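Local coordinates for protein dihydroxyacetone kinase (PDB 1UN8) that phosphorylates dihydroxyacetone with ATP as a divalent-metal-dependent homodimeric kinase, and carries a tightly bound phospholipid in its C-terminal helical barrel, at residues V41-L46 with I69-T75. Residues are numbered along the deposited sequence; the frame is centred on the assembly and turned at random.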
ATOM      1  N   VAL A  41     -10.318 -20.285  -4.684  1.00 49.26           N
ATOM      2  CA  VAL A  41      -9.022 -20.589  -4.113  1.00 50.41           C
ATOM      3  C   VAL A  41      -9.348 -21.329  -2.848  1.00 52.74           C
ATOM      4  O   VAL A  41     -10.235 -20.926  -2.100  1.00 53.13           O
ATOM      5  CB  VAL A  41      -8.225 -19.342  -3.740  1.00 50.03           C
ATOM      6  CG1 VAL A  41      -6.984 -19.744  -2.937  1.00 48.19           C
ATOM      7  CG2 VAL A  41      -7.815 -18.608  -4.998  1.00 50.03           C
ATOM      8  N   VAL A  42      -8.640 -22.421  -2.611  1.00 54.63           N
ATOM      9  CA  VAL A  42      -8.894 -23.219  -1.429  1.00 56.23           C
ATOM     10  C   VAL A  42      -7.593 -23.595  -0.749  1.00 56.80           C
ATOM     11  O   VAL A  42      -6.533 -23.542  -1.364  1.00 57.66           O
ATOM     12  CB  VAL A  42      -9.657 -24.502  -1.797  1.00 55.86           C
ATOM     13  CG1 VAL A  42      -8.699 -25.536  -2.374  1.00 55.30           C
ATOM     14  CG2 VAL A  42     -10.371 -25.028  -0.581  1.00 56.94           C
ATOM     15  N   ARG A  43      -7.675 -23.969   0.518  1.00 57.64           N
ATOM     16  CA  ARG A  43      -6.487 -24.351   1.262  1.00 59.61           C
ATOM     17  C   ARG A  43      -6.125 -25.807   1.011  1.00 61.43           C
ATOM     18  O   ARG A  43      -6.998 -26.632   0.749  1.00 61.39           O
ATOM     19  CB  ARG A  43      -6.710 -24.120   2.751  1.00 58.52           C
ATOM     20  CG  ARG A  43      -7.981 -24.722   3.272  1.00 58.72           C
ATOM     21  CD  ARG A  43      -8.284 -24.239   4.680  1.00 60.04           C
ATOM     22  NE  ARG A  43      -7.342 -24.759   5.668  1.00 60.52           N
ATOM     23  CZ  ARG A  43      -7.486 -24.623   6.984  1.00 61.46           C
ATOM     24  NH1 ARG A  43      -8.543 -23.974   7.473  1.00 61.25           N
ATOM     25  NH2 ARG A  43      -6.584 -25.141   7.813  1.00 59.88           N
ATOM     26  N   ARG A  44      -4.830 -26.107   1.076  1.00 63.80           N
ATOM     27  CA  ARG A  44      -4.335 -27.462   0.863  1.00 65.65           C
ATOM     28  C   ARG A  44      -4.461 -28.269   2.158  1.00 66.44           C
ATOM     29  O   ARG A  44      -4.327 -29.489   2.165  1.00 66.08           O
ATOM     30  CB  ARG A  44      -2.884 -27.398   0.380  1.00 66.09           C
ATOM     31  CG  ARG A  44      -2.759 -26.832  -1.025  1.00 66.45           C
ATOM     32  CD  ARG A  44      -1.627 -25.834  -1.131  1.00 68.23           C
ATOM     33  NE  ARG A  44      -0.313 -26.462  -1.023  1.00 70.51           N
ATOM     34  CZ  ARG A  44       0.204 -27.273  -1.941  1.00 70.83           C
ATOM     35  NH1 ARG A  44      -0.484 -27.558  -3.038  1.00 71.52           N
ATOM     36  NH2 ARG A  44       1.407 -27.796  -1.760  1.00 69.72           N
ATOM     37  N   ASP A  45      -4.741 -27.561   3.247  1.00 68.33           N
ATOM     38  CA  ASP A  45      -4.926 -28.161   4.567  1.00 69.65           C
ATOM     39  C   ASP A  45      -6.347 -28.655   4.725  1.00 68.89           C
ATOM     40  O   ASP A  45      -6.849 -28.714   5.842  1.00 70.17           O
ATOM     41  CB  ASP A  45      -4.705 -27.123   5.669  1.00 72.78           C
ATOM     42  CG  ASP A  45      -3.272 -26.707   5.798  1.00 75.52           C
ATOM     43  OD1 ASP A  45      -2.680 -26.320   4.764  1.00 78.51           O
ATOM     44  OD2 ASP A  45      -2.745 -26.764   6.936  1.00 76.07           O
ATOM     45  N   LEU A  46      -7.010 -28.999   3.630  1.00 67.58           N
ATOM     46  CA  LEU A  46      -8.393 -29.439   3.743  1.00 67.15           C
ATOM     47  C   LEU A  46      -8.678 -30.528   4.770  1.00 66.75           C
ATOM     48  O   LEU A  46      -8.302 -31.687   4.587  1.00 67.45           O
ATOM     49  CB  LEU A  46      -8.923 -29.890   2.389  1.00 67.36           C
ATOM     50  CG  LEU A  46      -9.903 -28.897   1.762  1.00 67.54           C
ATOM     51  CD1 LEU A  46     -10.696 -29.596   0.669  1.00 67.61           C
ATOM     52  CD2 LEU A  46     -10.850 -28.367   2.834  1.00 67.39           C
ATOM     53  N   ILE A  69      -7.127 -17.046   3.861  1.00 15.99           N
ATOM     54  CA  ILE A  69      -7.430 -18.467   3.718  1.00 17.35           C
ATOM     55  C   ILE A  69      -6.300 -19.209   4.446  1.00 16.36           C
ATOM     56  O   ILE A  69      -5.122 -18.883   4.271  1.00 18.07           O
ATOM     57  CB  ILE A  69      -7.448 -18.879   2.225  1.00 16.75           C
ATOM     58  CG1 ILE A  69      -8.714 -18.384   1.539  1.00 12.14           C
ATOM     59  CG2 ILE A  69      -7.295 -20.403   2.073  1.00 14.53           C
ATOM     60  CD1 ILE A  69      -8.658 -18.545   0.042  1.00 14.53           C
ATOM     61  N   GLY A  70      -6.661 -20.194   5.257  1.00 16.68           N
ATOM     62  CA  GLY A  70      -5.686 -20.990   5.988  1.00 18.25           C
ATOM     63  C   GLY A  70      -6.115 -21.372   7.394  1.00 20.04           C
ATOM     64  O   GLY A  70      -7.145 -20.883   7.913  1.00 15.99           O
ATOM     65  N   LYS A  71      -5.267 -22.193   7.910  1.00 53.70           N
ATOM     66  CA  LYS A  71      -5.500 -22.668   9.267  1.00 53.97           C
ATOM     67  C   LYS A  71      -5.833 -21.524  10.226  1.00 53.39           C
ATOM     68  O   LYS A  71      -5.073 -20.562  10.354  1.00 53.22           O
ATOM     69  CB  LYS A  71      -4.258 -23.424   9.738  1.00 56.54           C
ATOM     70  CG  LYS A  71      -4.383 -24.095  11.089  1.00 60.04           C
ATOM     71  CD  LYS A  71      -3.075 -24.780  11.461  1.00 62.76           C
ATOM     72  CE  LYS A  71      -3.168 -25.470  12.809  1.00 63.96           C
ATOM     73  NZ  LYS A  71      -1.849 -26.048  13.189  1.00 66.00           N
ATOM     74  N   GLY A  72      -6.980 -21.623  10.892  1.00 52.87           N
ATOM     75  CA  GLY A  72      -7.390 -20.588  11.829  1.00 51.85           C
ATOM     76  C   GLY A  72      -8.325 -19.546  11.229  1.00 52.14           C
ATOM     77  O   GLY A  72      -8.860 -18.694  11.955  1.00 50.18           O
ATOM     78  N   MET A  73      -8.509 -19.602   9.906  1.00 50.94           N
ATOM     79  CA  MET A  73      -9.381 -18.667   9.202  1.00 51.20           C
ATOM     80  C   MET A  73     -10.104 -19.313   8.029  1.00 51.41           C
ATOM     81  O   MET A  73     -10.452 -20.491   8.078  1.00 52.73           O
ATOM     82  CB  MET A  73      -8.593 -17.440   8.711  1.00 49.57           C
ATOM     83  CG  MET A  73      -8.180 -16.491   9.825  1.00 50.33           C
ATOM     84  SD  MET A  73      -7.438 -14.921   9.288  1.00 51.63           S
ATOM     85  CE  MET A  73      -8.885 -13.862   9.271  1.00 50.01           C
ATOM     86  N   LEU A  74     -10.323 -18.535   6.975  1.00 50.48           N
ATOM     87  CA  LEU A  74     -11.042 -19.006   5.802  1.00 50.51           C
ATOM     88  C   LEU A  74     -10.595 -20.343   5.238  1.00 49.86           C
ATOM     89  O   LEU A  74      -9.403 -20.631   5.176  1.00 49.57           O
ATOM     90  CB  LEU A  74     -10.981 -17.935   4.713  1.00 51.51           C
ATOM     91  CG  LEU A  74     -12.239 -17.073   4.543  1.00 52.26           C
ATOM     92  CD1 LEU A  74     -12.883 -16.778   5.889  1.00 51.42           C
ATOM     93  CD2 LEU A  74     -11.862 -15.789   3.814  1.00 52.32           C
ATOM     94  N   THR A  75     -11.571 -21.154   4.832  1.00 49.67           N
ATOM     95  CA  THR A  75     -11.312 -22.468   4.249  1.00 48.95           C
ATOM     96  C   THR A  75     -11.166 -22.293   2.750  1.00 48.59           C
ATOM     97  O   THR A  75     -10.358 -22.952   2.110  1.00 51.18           O
ATOM     98  CB  THR A  75     -12.470 -23.449   4.525  1.00 49.13           C
ATOM     99  OG1 THR A  75     -12.527 -23.736   5.928  1.00 49.20           O
ATOM    100  CG2 THR A  75     -12.279 -24.743   3.752  1.00 47.60           C
TER
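Arg43 reaches from the end of strand 40-43 across to the turn at 70-73 and lays its guanidinium flat against the peptide joining Gly70 to Lys71. Gly70 C sits over the middle of the plane, 3.5 Å above it, while Lys71 N lies over the same face nearer the rim. At that rim Arg43 NH2 approaches Lys71 CA at 3.1 Å and also meets CB, whereas the rest of the lysine runs extended and away. CG of Arg43 lies between its own backbone N and carbonyl carbon (chi1 51°), and a bend at chi3 (-69°) turns the planar end onto the peptide. On the way, the aliphatic part of the arginine passes Thr75, with CG 3.2 Å from Thr75 O and CD beside CA.

The strand's backbone is joined to the loop by one hydrogen bond, Arg43 N to Thr75 O at 3.3 Å, with an angle of 152° at the hydrogen. Val42 CG2 also packs on that carbonyl oxygen. Ile69 also packs against the base of the arginine, its CG2 3.8 Å from Arg43 CB, and sends CD1 to Val41 CG1, 3.6 Å away. The methyl CG2 of Thr75 meets Leu46 CD2 at 4.0 Å, while its OG1 is hydrogen-bonded to Val53 N.

The 70-73 segment is a type II turn closed by Met73 N to Gly70 O, leading into strand 76-80, the antiparallel neighbour of 40-43 in the DhaK-domain sheet. Arg43 makes its salt bridge through NH1 to Glu167, at the end of helix 155-167. Lying over a peptide and paired with that carboxylate, the buried guanidinium probably keeps its charge while tying strand, turn and helix together.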